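PDB 3G5W: multicopper oxidase type 1 from Nitrosomonas europaea, which binds copper at a type 1 site and at copper-oxygen clusters and probably oxidises its substrates in the manner of a small two-domain laccase. Local coordinates for residues H23-N28 / T52-T57; V112-M117 / S148-K153; T136-L141 / R189-G194; I208-F213 / D237-M242. One frame throughout, in Å; residues are numbered along the deposited sequence.

Contact 1. Residues H23-N28 / T52-T57. With CU (copper (II) ion), chain G.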
loop_
_atom_site.group_PDB
_atom_site.type_symbol
_atom_site.label_atom_id
_atom_site.label_comp_id
_atom_site.label_asym_id
_atom_site.label_seq_id
_atom_site.Cartn_x
_atom_site.Cartn_y
_atom_site.Cartn_z
ATOM N N HIS A 23 27.440 -6.953 -1.950
ATOM C CA HIS A 23 27.853 -7.630 -3.173
ATOM C C HIS A 23 26.713 -7.512 -4.191
ATOM O O HIS A 23 25.575 -7.901 -3.909
ATOM C CB HIS A 23 28.159 -9.101 -2.868
ATOM C CG HIS A 23 28.802 -9.849 -3.996
ATOM N ND1 HIS A 23 28.315 -9.835 -5.287
ATOM C CD2 HIS A 23 29.876 -10.673 -4.012
ATOM C CE1 HIS A 23 29.075 -10.600 -6.051
ATOM N NE2 HIS A 23 30.032 -11.116 -5.302
ATOM N N THR A 24 27.016 -6.958 -5.360
ATOM C CA THR A 24 26.011 -6.732 -6.395
ATOM C C THR A 24 26.430 -7.323 -7.736
ATOM O O THR A 24 27.626 -7.519 -8.001
ATOM C CB THR A 24 25.705 -5.219 -6.593
ATOM O OG1 THR A 24 26.881 -4.535 -7.053
ATOM C CG2 THR A 24 25.200 -4.578 -5.303
ATOM N N PHE A 25 25.433 -7.602 -8.575
ATOM C CA PHE A 25 25.653 -7.992 -9.962
ATOM C C PHE A 25 25.253 -6.795 -10.812
ATOM O O PHE A 25 24.115 -6.690 -11.272
ATOM C CB PHE A 25 24.824 -9.234 -10.339
ATOM C CG PHE A 25 24.842 -10.330 -9.299
ATOM C CD1 PHE A 25 26.029 -10.721 -8.691
ATOM C CD2 PHE A 25 23.667 -10.986 -8.943
ATOM C CE1 PHE A 25 26.045 -11.733 -7.732
ATOM C CE2 PHE A 25 23.677 -12.010 -7.983
ATOM C CZ PHE A 25 24.867 -12.373 -7.378
ATOM N N ALA A 26 26.207 -5.896 -11.020
ATOM C CA ALA A 26 25.916 -4.554 -11.504
ATOM C C ALA A 26 26.080 -4.392 -13.007
ATOM O O ALA A 26 27.100 -4.789 -13.589
ATOM C CB ALA A 26 26.793 -3.554 -10.769
ATOM N N PHE A 27 25.084 -3.775 -13.633
ATOM C CA PHE A 27 25.191 -3.412 -15.038
ATOM C C PHE A 27 26.260 -2.322 -15.204
ATOM O O PHE A 27 26.196 -1.272 -14.553
ATOM C CB PHE A 27 23.836 -2.973 -15.598
ATOM C CG PHE A 27 22.774 -4.050 -15.544
ATOM C CD1 PHE A 27 22.853 -5.165 -16.371
ATOM C CD2 PHE A 27 21.697 -3.944 -14.668
ATOM C CE1 PHE A 27 21.879 -6.171 -16.319
ATOM C CE2 PHE A 27 20.708 -4.937 -14.615
ATOM C CZ PHE A 27 20.800 -6.051 -15.441
ATOM N N ASN A 28 27.245 -2.602 -16.057
ATOM C CA ASN A 28 28.431 -1.746 -16.253
ATOM C C ASN A 28 29.141 -1.392 -14.944
ATOM O O ASN A 28 29.713 -0.307 -14.808
ATOM C CB ASN A 28 28.085 -0.479 -17.059
ATOM C CG ASN A 28 27.998 -0.727 -18.561
ATOM O OD1 ASN A 28 28.192 -1.843 -19.040
ATOM N ND2 ASN A 28 27.699 0.331 -19.318
ATOM N N THR A 52 29.365 -12.477 -14.865
ATOM C CA THR A 52 29.252 -13.071 -13.536
ATOM C C THR A 52 29.205 -14.595 -13.664
ATOM O O THR A 52 29.410 -15.131 -14.755
ATOM C CB THR A 52 27.994 -12.582 -12.787
ATOM O OG1 THR A 52 26.833 -13.202 -13.351
ATOM C CG2 THR A 52 27.860 -11.056 -12.868
ATOM N N THR A 53 28.914 -15.282 -12.560
ATOM C CA THR A 53 28.867 -16.744 -12.547
ATOM C C THR A 53 27.444 -17.286 -12.373
ATOM O O THR A 53 27.242 -18.487 -12.177
ATOM C CB THR A 53 29.806 -17.323 -11.470
ATOM O OG1 THR A 53 29.401 -16.854 -10.178
ATOM C CG2 THR A 53 31.258 -16.889 -11.733
ATOM N N LEU A 54 26.463 -16.391 -12.461
ATOM C CA LEU A 54 25.049 -16.763 -12.386
ATOM C C LEU A 54 24.309 -16.277 -13.636
ATOM O O LEU A 54 24.774 -15.344 -14.303
ATOM C CB LEU A 54 24.404 -16.203 -11.106
ATOM C CG LEU A 54 24.955 -16.705 -9.760
ATOM C CD1 LEU A 54 24.436 -15.850 -8.613
ATOM C CD2 LEU A 54 24.631 -18.185 -9.516
ATOM N N PRO A 55 23.167 -16.914 -13.974
ATOM C CA PRO A 55 22.398 -16.465 -15.135
ATOM C C PRO A 55 21.566 -15.220 -14.826
ATOM O O PRO A 55 21.165 -15.007 -13.676
ATOM C CB PRO A 55 21.495 -17.656 -15.441
ATOM C CG PRO A 55 21.291 -18.314 -14.121
ATOM C CD PRO A 55 22.541 -18.074 -13.312
ATOM N N HIS A 56 21.332 -14.407 -15.855
ATOM C CA HIS A 56 20.606 -13.152 -15.725
ATOM C C HIS A 56 19.811 -12.889 -17.000
ATOM O O HIS A 56 19.977 -13.594 -18.005
ATOM C CB HIS A 56 21.569 -11.972 -15.499
ATOM C CG HIS A 56 22.478 -12.125 -14.315
ATOM N ND1 HIS A 56 22.026 -12.083 -13.015
ATOM C CD2 HIS A 56 23.824 -12.276 -14.241
ATOM C CE1 HIS A 56 23.048 -12.227 -12.190
ATOM N NE2 HIS A 56 24.151 -12.347 -12.909
ATOM N N THR A 57 18.943 -11.877 -16.946
ATOM C CA THR A 57 18.286 -11.310 -18.123
ATOM C C THR A 57 18.164 -9.809 -17.904
ATOM O O THR A 57 18.565 -9.297 -16.861
ATOM C CB THR A 57 16.840 -11.860 -18.342
ATOM O OG1 THR A 57 16.036 -11.562 -17.194
ATOM C CG2 THR A 57 16.829 -13.369 -18.594
HETATM CU CU CU G . 20.001 -11.533 -12.367
#
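Phe25 lays its ring beside the imidazole of His56, a ligand of the type 1 copper in the first cupredoxin domain of this two-domain multicopper oxidase. CD2 of Phe25 comes to 3.5 Å from CE1 of His56, meeting the imidazole at its edge; the two ring planes are inclined at 48°, an oblique meeting. The phenyl reaches there from strand 20-27 because its CG stands beside the backbone N (chi1 -44°), which carries the ring across to the 52-57 loop. Further round the same ring, CZ of Phe25 lies 3.7 Å from CD1 of Leu54, an aliphatic branch suited to a hydrocarbon rim. Phe27 adds a lesser touch, its CZ near the carbonyl O of Thr57. A large apolar residue fits this place, for it packs against the CE1 edge of the imidazole and offers the metal no competing ligand, and Phe25 also meets His111, a second copper ligand, edge-to-face. Cys104 and His111 join His56 round the metal, with Met117 completing the site. The imidazole is fixed from both nitrogens: ND1 of His56 binds copper at 2.2 Å, while NE2 of His56 donates to OG1 of Thr52 at 2.8 Å, the hydroxyl lying in the ring plane though the N-H meets it at a bent 133°. That same OG1 of Thr52 takes a weaker bond, 3.3 Å long, from the backbone N of Leu54.

Contact 2. Residues V112-M117 / S148-K153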
loop_
_atom_site.group_PDB
_atom_site.type_symbol
_atom_site.label_atom_id
_atom_site.label_comp_id
_atom_site.label_asym_id
_atom_site.label_seq_id
_atom_site.Cartn_x
_atom_site.Cartn_y
_atom_site.Cartn_z
ATOM N N VAL A 112 17.000 -8.572 -7.917
ATOM C CA VAL A 112 16.483 -7.199 -7.967
ATOM C C VAL A 112 16.486 -6.578 -6.567
ATOM O O VAL A 112 17.045 -5.501 -6.366
ATOM C CB VAL A 112 15.070 -7.110 -8.623
ATOM C CG1 VAL A 112 14.600 -5.657 -8.714
ATOM C CG2 VAL A 112 15.092 -7.713 -10.005
ATOM N N THR A 113 15.881 -7.273 -5.604
ATOM C CA THR A 113 15.792 -6.781 -4.225
ATOM C C THR A 113 17.143 -6.383 -3.613
ATOM O O THR A 113 17.256 -5.301 -3.023
ATOM C CB THR A 113 15.073 -7.800 -3.303
ATOM O OG1 THR A 113 13.784 -8.110 -3.849
ATOM C CG2 THR A 113 14.904 -7.247 -1.884
ATOM N N MET A 114 18.164 -7.231 -3.764
ATOM C CA MET A 114 19.428 -6.994 -3.053
ATOM C C MET A 114 20.739 -7.166 -3.835
ATOM O O MET A 114 21.812 -7.186 -3.233
ATOM C CB MET A 114 19.469 -7.808 -1.753
ATOM C CG MET A 114 19.503 -9.330 -1.934
ATOM S SD MET A 114 19.228 -10.208 -0.371
ATOM C CE MET A 114 17.452 -10.001 -0.155
ATOM N N ARG A 115 20.673 -7.264 -5.159
ATOM C CA ARG A 115 21.919 -7.336 -5.946
ATOM C C ARG A 115 22.075 -6.166 -6.920
ATOM O O ARG A 115 22.937 -6.197 -7.799
ATOM C CB ARG A 115 22.053 -8.688 -6.663
ATOM C CG ARG A 115 22.020 -9.911 -5.729
ATOM C CD ARG A 115 23.218 -9.974 -4.785
ATOM N NE ARG A 115 22.996 -10.963 -3.730
ATOM C CZ ARG A 115 23.539 -10.921 -2.515
ATOM N NH1 ARG A 115 23.246 -11.868 -1.635
ATOM N NH2 ARG A 115 24.364 -9.943 -2.171
ATOM N N GLY A 116 21.242 -5.135 -6.740
ATOM C CA GLY A 116 21.344 -3.880 -7.489
ATOM C C GLY A 116 21.177 -3.970 -9.000
ATOM O O GLY A 116 21.735 -3.150 -9.730
ATOM N N MET A 117 20.394 -4.947 -9.470
ATOM C CA MET A 117 20.235 -5.191 -10.906
ATOM C C MET A 117 19.075 -4.376 -11.470
ATOM O O MET A 117 18.054 -4.929 -11.857
ATOM C CB MET A 117 20.034 -6.689 -11.199
ATOM C CG MET A 117 21.141 -7.586 -10.654
ATOM S SD MET A 117 21.229 -9.155 -11.531
ATOM C CE MET A 117 21.957 -8.643 -13.095
ATOM N N SER A 148 20.805 -7.000 5.082
ATOM C CA SER A 148 22.264 -7.011 5.264
ATOM C C SER A 148 22.875 -8.382 5.598
ATOM O O SER A 148 24.072 -8.601 5.364
ATOM C CB SER A 148 22.709 -5.968 6.297
ATOM O OG SER A 148 22.387 -6.379 7.611
ATOM N N SER A 149 22.062 -9.300 6.117
ATOM C CA SER A 149 22.540 -10.658 6.421
ATOM C C SER A 149 23.020 -11.396 5.168
ATOM O O SER A 149 23.798 -12.344 5.269
ATOM C CB SER A 149 21.469 -11.474 7.144
ATOM O OG SER A 149 20.423 -11.833 6.259
ATOM N N TRP A 150 22.576 -10.949 3.992
ATOM C CA TRP A 150 23.000 -11.560 2.727
ATOM C C TRP A 150 23.998 -10.708 1.940
ATOM O O TRP A 150 24.342 -11.048 0.804
ATOM C CB TRP A 150 21.791 -11.895 1.840
ATOM C CG TRP A 150 20.769 -12.778 2.510
ATOM C CD1 TRP A 150 19.504 -12.421 2.889
ATOM C CD2 TRP A 150 20.926 -14.157 2.879
ATOM N NE1 TRP A 150 18.864 -13.490 3.469
ATOM C CE2 TRP A 150 19.715 -14.566 3.481
ATOM C CE3 TRP A 150 21.974 -15.084 2.763
ATOM C CZ2 TRP A 150 19.517 -15.866 3.966
ATOM C CZ3 TRP A 150 21.779 -16.384 3.245
ATOM C CH2 TRP A 150 20.554 -16.760 3.838
ATOM N N ALA A 151 24.473 -9.623 2.552
ATOM C CA ALA A 151 25.328 -8.645 1.876
ATOM C C ALA A 151 26.450 -9.309 1.091
ATOM O O ALA A 151 26.660 -9.009 -0.083
ATOM C CB ALA A 151 25.896 -7.639 2.874
ATOM N N ASN A 152 27.152 -10.229 1.738
ATOM C CA ASN A 152 28.293 -10.863 1.107
ATOM C C ASN A 152 28.087 -12.343 0.810
ATOM O O ASN A 152 29.023 -13.144 0.850
ATOM C CB ASN A 152 29.555 -10.577 1.919
ATOM C CG ASN A 152 30.000 -9.129 1.781
ATOM O OD1 ASN A 152 30.245 -8.645 0.669
ATOM N ND2 ASN A 152 30.088 -8.426 2.901
ATOM N N LYS A 153 26.846 -12.685 0.479
ATOM C CA LYS A 153 26.483 -14.055 0.139
ATOM C C LYS A 153 25.748 -14.134 -1.208
ATOM O O LYS A 153 24.558 -14.465 -1.245
ATOM C CB LYS A 153 25.661 -14.681 1.273
ATOM C CG LYS A 153 26.483 -14.978 2.535
ATOM C CD LYS A 153 25.629 -15.565 3.647
ATOM C CE LYS A 153 26.476 -15.897 4.873
ATOM N NZ LYS A 153 27.460 -16.997 4.605
#
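Arg115 points its guanidinium end-on at the carbonyl of Trp150, both terminal nitrogens meeting one oxygen. NH1 of Arg115 lies 2.8 Å from O of Trp150, with 156° at the hydrogen, and NH2 of Arg115 reaches the same O at 3.2 Å. The oxygen sits in the guanidinium plane, yet the donors stand tilted from the plane of the carbonyl. NH2 of Arg115 also bonds O of Ala151 at 3.2 Å, this time from above the peptide plane. Since N of Lys153 donates to O of Trp150 as well, closing a type I turn over Trp150-Lys153, three N-H donors from two residues converge on that oxygen. Arginine suits the place because its fan of N-H groups can serve several carbonyls at once, NH1 also bonding O of Glu156; a bend at chi2 (-66°) turns the otherwise extended end of the chain toward them. Its NE forms a salt bridge with Glu110, which would tend to balance the buried charge. Beside this, SD of Met114 packs 3.8 Å from CB of Trp150, a Met-aromatic contact in which the polarisable sulfur sits oblique to the indole. Indole NE1 is directed to Asp162. The contact thus ties the residues in and after the weakly bonded helix 108-114 to the loop between strands 137-146 and 166-169, while His23 of strand 20-27 receives NH2 of Arg115 on its carbonyl.

Contact 3. Residues T136-L141 / R189-G194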
loop_
_atom_site.group_PDB
_atom_site.type_symbol
_atom_site.label_atom_id
_atom_site.label_comp_id
_atom_site.label_asym_id
_atom_site.label_seq_id
_atom_site.Cartn_x
_atom_site.Cartn_y
_atom_site.Cartn_z
ATOM N N THR A 136 11.906 22.621 -14.893
ATOM C CA THR A 136 13.254 23.179 -15.085
ATOM C C THR A 136 14.375 22.206 -14.699
ATOM O O THR A 136 15.508 22.338 -15.186
ATOM C CB THR A 136 13.448 24.480 -14.291
ATOM O OG1 THR A 136 13.289 24.214 -12.893
ATOM C CG2 THR A 136 12.443 25.534 -14.719
ATOM N N LYS A 137 14.074 21.266 -13.800
ATOM C CA LYS A 137 15.053 20.261 -13.335
ATOM C C LYS A 137 14.384 18.885 -13.137
ATOM O O LYS A 137 13.296 18.787 -12.585
ATOM C CB LYS A 137 15.723 20.683 -12.022
ATOM C CG LYS A 137 16.356 22.076 -11.978
ATOM C CD LYS A 137 17.159 22.286 -10.684
ATOM C CE LYS A 137 18.583 21.734 -10.822
ATOM N NZ LYS A 137 19.497 22.139 -9.701
ATOM N N ASP A 138 15.071 17.828 -13.563
ATOM C CA ASP A 138 14.496 16.491 -13.623
ATOM C C ASP A 138 15.375 15.547 -12.786
ATOM O O ASP A 138 16.589 15.517 -12.969
ATOM C CB ASP A 138 14.465 16.054 -15.091
ATOM C CG ASP A 138 13.340 15.085 -15.411
ATOM O OD1 ASP A 138 12.838 14.402 -14.499
ATOM O OD2 ASP A 138 12.965 14.992 -16.600
ATOM N N TYR A 139 14.752 14.801 -11.876
ATOM C CA TYR A 139 15.448 13.944 -10.900
ATOM C C TYR A 139 14.906 12.509 -10.890
ATOM O O TYR A 139 13.694 12.306 -10.911
ATOM C CB TYR A 139 15.285 14.515 -9.484
ATOM C CG TYR A 139 15.993 15.826 -9.254
ATOM C CD1 TYR A 139 17.210 15.869 -8.579
ATOM C CD2 TYR A 139 15.445 17.027 -9.716
ATOM C CE1 TYR A 139 17.875 17.075 -8.369
ATOM C CE2 TYR A 139 16.096 18.238 -9.510
ATOM C CZ TYR A 139 17.309 18.257 -8.851
ATOM O OH TYR A 139 17.953 19.454 -8.645
ATOM N N ILE A 140 15.807 11.531 -10.814
ATOM C CA ILE A 140 15.418 10.123 -10.735
ATOM C C ILE A 140 15.744 9.625 -9.329
ATOM O O ILE A 140 16.891 9.741 -8.888
ATOM C CB ILE A 140 16.163 9.263 -11.795
ATOM C CG1 ILE A 140 15.754 9.696 -13.211
ATOM C CG2 ILE A 140 15.904 7.758 -11.570
ATOM C CD1 ILE A 140 16.638 9.152 -14.314
ATOM N N LEU A 141 14.729 9.130 -8.618
ATOM C CA LEU A 141 14.929 8.520 -7.294
ATOM C C LEU A 141 14.440 7.074 -7.299
ATOM O O LEU A 141 13.229 6.813 -7.321
ATOM C CB LEU A 141 14.204 9.278 -6.167
ATOM C CG LEU A 141 13.972 10.788 -5.965
ATOM C CD1 LEU A 141 14.174 11.136 -4.488
ATOM C CD2 LEU A 141 14.757 11.731 -6.854
ATOM N N ARG A 189 10.782 17.866 -11.298
ATOM C CA ARG A 189 10.075 16.634 -11.559
ATOM C C ARG A 189 10.858 15.536 -10.859
ATOM O O ARG A 189 12.010 15.289 -11.200
ATOM C CB ARG A 189 10.031 16.400 -13.062
ATOM C CG ARG A 189 9.294 15.152 -13.514
ATOM C CD ARG A 189 9.273 15.105 -15.043
ATOM N NE ARG A 189 8.526 13.954 -15.541
ATOM C CZ ARG A 189 7.977 13.877 -16.753
ATOM N NH1 ARG A 189 7.310 12.786 -17.109
ATOM N NH2 ARG A 189 8.081 14.891 -17.607
ATOM N N LEU A 190 10.246 14.919 -9.851
ATOM C CA LEU A 190 10.831 13.761 -9.191
ATOM C C LEU A 190 10.247 12.483 -9.774
ATOM O O LEU A 190 9.047 12.211 -9.647
ATOM C CB LEU A 190 10.596 13.800 -7.678
ATOM C CG LEU A 190 10.896 15.082 -6.896
ATOM C CD1 LEU A 190 10.490 14.893 -5.431
ATOM C CD2 LEU A 190 12.359 15.494 -7.013
ATOM N N ARG A 191 11.102 11.699 -10.416
ATOM C CA ARG A 191 10.673 10.436 -11.006
ATOM C C ARG A 191 10.946 9.322 -9.990
ATOM O O ARG A 191 12.083 8.865 -9.843
ATOM C CB ARG A 191 11.395 10.203 -12.337
ATOM C CG ARG A 191 11.192 11.333 -13.367
ATOM C CD ARG A 191 11.978 11.061 -14.649
ATOM N NE ARG A 191 11.810 12.109 -15.663
ATOM C CZ ARG A 191 11.121 11.970 -16.792
ATOM N NH1 ARG A 191 10.497 10.830 -17.077
ATOM N NH2 ARG A 191 11.058 12.984 -17.653
ATOM N N LEU A 192 9.903 8.927 -9.259
ATOM C CA LEU A 192 10.035 7.936 -8.195
ATOM C C LEU A 192 9.832 6.549 -8.780
ATOM O O LEU A 192 8.842 6.302 -9.464
ATOM C CB LEU A 192 9.000 8.183 -7.081
ATOM C CG LEU A 192 8.875 9.589 -6.471
ATOM C CD1 LEU A 192 7.780 9.608 -5.405
ATOM C CD2 LEU A 192 10.207 10.077 -5.901
ATOM N N ILE A 193 10.776 5.650 -8.513
ATOM C CA ILE A 193 10.700 4.280 -9.015
ATOM C C ILE A 193 10.759 3.308 -7.839
ATOM O O ILE A 193 11.691 3.349 -7.041
ATOM C CB ILE A 193 11.813 3.973 -10.067
ATOM C CG1 ILE A 193 11.801 5.034 -11.190
ATOM C CG2 ILE A 193 11.622 2.557 -10.644
ATOM C CD1 ILE A 193 12.980 4.966 -12.173
ATOM N N GLY A 194 9.731 2.470 -7.724
ATOM C CA GLY A 194 9.649 1.474 -6.660
ATOM C C GLY A 194 10.434 0.231 -7.037
ATOM O O GLY A 194 9.871 -0.760 -7.498
#
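Two parallel neighbours of a cupredoxin-type sheet in the second domain, strands 137-146 and 187-194, run here side by side with their axes 4.7 Å apart and 16° from parallel. Asp138 pairs with Arg189, Tyr139 with Leu190, Ile140 with Arg191 and Leu141 with Leu192. Five backbone hydrogen bonds join them in the staggered parallel pattern; N of Arg191 to O of Tyr139, at 2.7 Å, is the shortest. On the face carrying Tyr139 and Leu141 the contact is apolar: CD2 of Leu192 packs 3.8 Å from CG of Leu141, the two side chains lying alongside and pointing the same way, and CD2 of Leu190 rests against CB of Tyr139. Branched leucines fill this interior side well, where Ile180 of strand 180-182 also touches Tyr139 and Leu190. The other face is charged near Asp138 and turns apolar at Ile140, whose CG2 meets CD1 of Ile193. Arg189 stretches fully extended past Asp138 to salt bridges with Asp237 and Glu132, and NH2 of Arg191 stands over the centre of its guanidinium, 3.3 Å above the plane. Acidic partners probably offset the closeness of the two cations. Asp138 is gripped side-on by Arg191, carboxylate and guanidinium nearly coplanar at 29°: NE of Arg191 bonds OD1 of Asp138 at 2.8 Å, and NH2 of Arg191 meets the syn lone pair of OD2 of Asp138 at 3.0 Å.

Contact 4. Residues I208-F213 / D237-M242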
loop_
_atom_site.group_PDB
_atom_site.type_symbol
_atom_site.label_atom_id
_atom_site.label_comp_id
_atom_site.label_asym_id
_atom_site.label_seq_id
_atom_site.Cartn_x
_atom_site.Cartn_y
_atom_site.Cartn_z
ATOM N N ILE A 208 3.563 21.542 -2.308
ATOM C CA ILE A 208 2.474 20.691 -2.777
ATOM C C ILE A 208 3.013 19.685 -3.790
ATOM O O ILE A 208 3.545 20.070 -4.830
ATOM C CB ILE A 208 1.337 21.517 -3.430
ATOM C CG1 ILE A 208 0.806 22.568 -2.444
ATOM C CG2 ILE A 208 0.218 20.576 -3.917
ATOM C CD1 ILE A 208 -0.068 23.649 -3.080
ATOM N N SER A 209 2.887 18.397 -3.471
ATOM C CA SER A 209 3.194 17.339 -4.427
ATOM C C SER A 209 2.077 17.227 -5.455
ATOM O O SER A 209 0.922 16.970 -5.097
ATOM C CB SER A 209 3.367 15.994 -3.716
ATOM O OG SER A 209 4.550 15.975 -2.939
ATOM N N GLN A 210 2.421 17.434 -6.726
ATOM C CA GLN A 210 1.479 17.203 -7.809
ATOM C C GLN A 210 1.824 15.855 -8.431
ATOM O O GLN A 210 2.800 15.741 -9.174
ATOM C CB GLN A 210 1.555 18.307 -8.874
ATOM C CG GLN A 210 1.293 19.725 -8.364
ATOM C CD GLN A 210 1.564 20.775 -9.438
ATOM O OE1 GLN A 210 0.893 20.809 -10.469
ATOM N NE2 GLN A 210 2.564 21.625 -9.205
ATOM N N ILE A 211 1.025 14.841 -8.117
ATOM C CA ILE A 211 1.234 13.492 -8.649
ATOM C C ILE A 211 0.675 13.495 -10.066
ATOM O O ILE A 211 -0.541 13.442 -10.259
ATOM C CB ILE A 211 0.553 12.419 -7.758
ATOM C CG1 ILE A 211 1.036 12.561 -6.307
ATOM C CG2 ILE A 211 0.833 11.012 -8.301
ATOM C CD1 ILE A 211 0.177 11.885 -5.265
ATOM N N ALA A 212 1.568 13.583 -11.051
ATOM C CA ALA A 212 1.167 13.885 -12.431
ATOM C C ALA A 212 1.203 12.710 -13.416
ATOM O O ALA A 212 0.513 12.741 -14.446
ATOM C CB ALA A 212 1.991 15.052 -12.970
ATOM N N PHE A 213 2.026 11.705 -13.121
ATOM C CA PHE A 213 2.143 10.515 -13.973
ATOM C C PHE A 213 2.211 9.254 -13.117
ATOM O O PHE A 213 2.825 9.260 -12.047
ATOM C CB PHE A 213 3.404 10.577 -14.857
ATOM C CG PHE A 213 3.416 11.714 -15.853
ATOM C CD1 PHE A 213 3.142 11.482 -17.193
ATOM C CD2 PHE A 213 3.740 13.014 -15.450
ATOM C CE1 PHE A 213 3.160 12.520 -18.119
ATOM C CE2 PHE A 213 3.761 14.059 -16.369
ATOM C CZ PHE A 213 3.468 13.812 -17.704
ATOM N N ASP A 237 5.640 10.168 -11.260
ATOM C CA ASP A 237 6.308 11.450 -11.477
ATOM C C ASP A 237 5.597 12.518 -10.666
ATOM O O ASP A 237 4.398 12.766 -10.849
ATOM C CB ASP A 237 6.335 11.841 -12.962
ATOM C CG ASP A 237 7.153 10.874 -13.818
ATOM O OD1 ASP A 237 7.759 11.326 -14.808
ATOM O OD2 ASP A 237 7.181 9.658 -13.522
ATOM N N VAL A 238 6.347 13.146 -9.772
ATOM C CA VAL A 238 5.811 14.177 -8.898
ATOM C C VAL A 238 6.417 15.510 -9.300
ATOM O O VAL A 238 7.644 15.658 -9.323
ATOM C CB VAL A 238 6.115 13.879 -7.413
ATOM C CG1 VAL A 238 5.491 14.942 -6.508
ATOM C CG2 VAL A 238 5.599 12.492 -7.028
ATOM N N ILE A 239 5.554 16.464 -9.633
ATOM C CA ILE A 239 6.007 17.805 -9.995
ATOM C C ILE A 239 5.799 18.777 -8.823
ATOM O O ILE A 239 4.720 18.823 -8.223
ATOM C CB ILE A 239 5.378 18.287 -11.339
ATOM C CG1 ILE A 239 6.176 17.702 -12.509
ATOM C CG2 ILE A 239 5.436 19.818 -11.467
ATOM C CD1 ILE A 239 5.490 16.630 -13.286
ATOM N N LEU A 240 6.854 19.511 -8.480
ATOM C CA LEU A 240 6.824 20.449 -7.367
ATOM C C LEU A 240 7.230 21.838 -7.848
ATOM O O LEU A 240 8.284 22.001 -8.476
ATOM C CB LEU A 240 7.786 19.993 -6.253
ATOM C CG LEU A 240 7.721 18.606 -5.600
ATOM C CD1 LEU A 240 9.045 18.308 -4.879
ATOM C CD2 LEU A 240 6.591 18.523 -4.610
ATOM N N ASN A 241 6.398 22.835 -7.561
ATOM C CA ASN A 241 6.745 24.229 -7.849
ATOM C C ASN A 241 7.587 24.750 -6.696
ATOM O O ASN A 241 7.151 24.720 -5.542
ATOM C CB ASN A 241 5.491 25.099 -8.042
ATOM C CG ASN A 241 4.639 24.667 -9.231
ATOM O OD1 ASN A 241 5.150 24.209 -10.258
ATOM N ND2 ASN A 241 3.320 24.813 -9.095
ATOM N N MET A 242 8.805 25.199 -7.003
ATOM C CA MET A 242 9.738 25.647 -5.970
ATOM C C MET A 242 9.507 27.120 -5.637
ATOM O O MET A 242 10.267 27.984 -6.069
ATOM C CB MET A 242 11.199 25.416 -6.394
ATOM C CG MET A 242 11.628 23.951 -6.587
ATOM S SD MET A 242 11.420 22.884 -5.125
ATOM C CE MET A 242 9.849 22.204 -5.519
HETATM O O HOH W 1 3.919 22.246 -6.433
HETATM O O HOH W 2 4.766 24.031 -3.804
#
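Strands 209-214 and 235-241 pair antiparallel with their local axes at 142°, and a classic beta bulge sets Ala212 and Phe213 together opposite Asp237. O of Asp237 accepts N of Ala212 at 3.0 Å and, weakly, N of Phe213, while N of Asp237 returns a bond to O of Phe213. Gln210 and Ile239 exchange two backbone bonds, and Ile211 faces Val238 as a non-hydrogen-bonded pair. Among the side chains, CB of Phe213 packs 3.7 Å from CB of Asp237, the ring and carboxylate planes turned 50° apart. Ile239 stretches its CD1 to 3.9 Å from CB of Ala212, a methyl small enough for the isoleucine end to pack on, and the same CD1 approaches the Phe213 ring at its edge. On the face of Val238, CG1 stands anti to the backbone N (chi1 -178°) and rests 3.7 Å from CB of Ser209. CD2 of Leu240 comes over the backbone of Ile208 and Ser209, 3.6 Å from CA of Ser209. Toward the end of the pairing the strands diverge and water takes over: one molecule receives NE2 of Gln210 at 3.1 Å and N of Asn241 and donates to O of Ile208, and a second joins N of Ile208 to O of Asn241. The chemistry is therefore divided, with water-bridged backbone and Gln210 amide at one end and, at the other, the Asp237 carboxylate, bonded by Thr99 and facing the arginine charge, which would probably favour its ionised form.

Overall arrangement
Contacts 1 and 2 adjoin, centres 11 Å apart, and are stitched by His23: its N lies 2.9 Å from O of Ala151. Both flank the type 1 copper, contact 1 supplying His56 and contact 2 Met117; the side chain of Arg115 is about 7 Å from the metal. Contacts 3 and 4, centres 10 Å apart, belong to one sheet, where strand 187-194 neighbours strand 235-241 and N of Leu190 is 2.8 Å from O of Val238. Neither holds a copper ligand, though the side chain of Ile193 is about 8 Å from a Cu-O-Cu linkage. Contacts 1 and 4 lie on opposite sides of the chain's centre, their centres 35 Å apart.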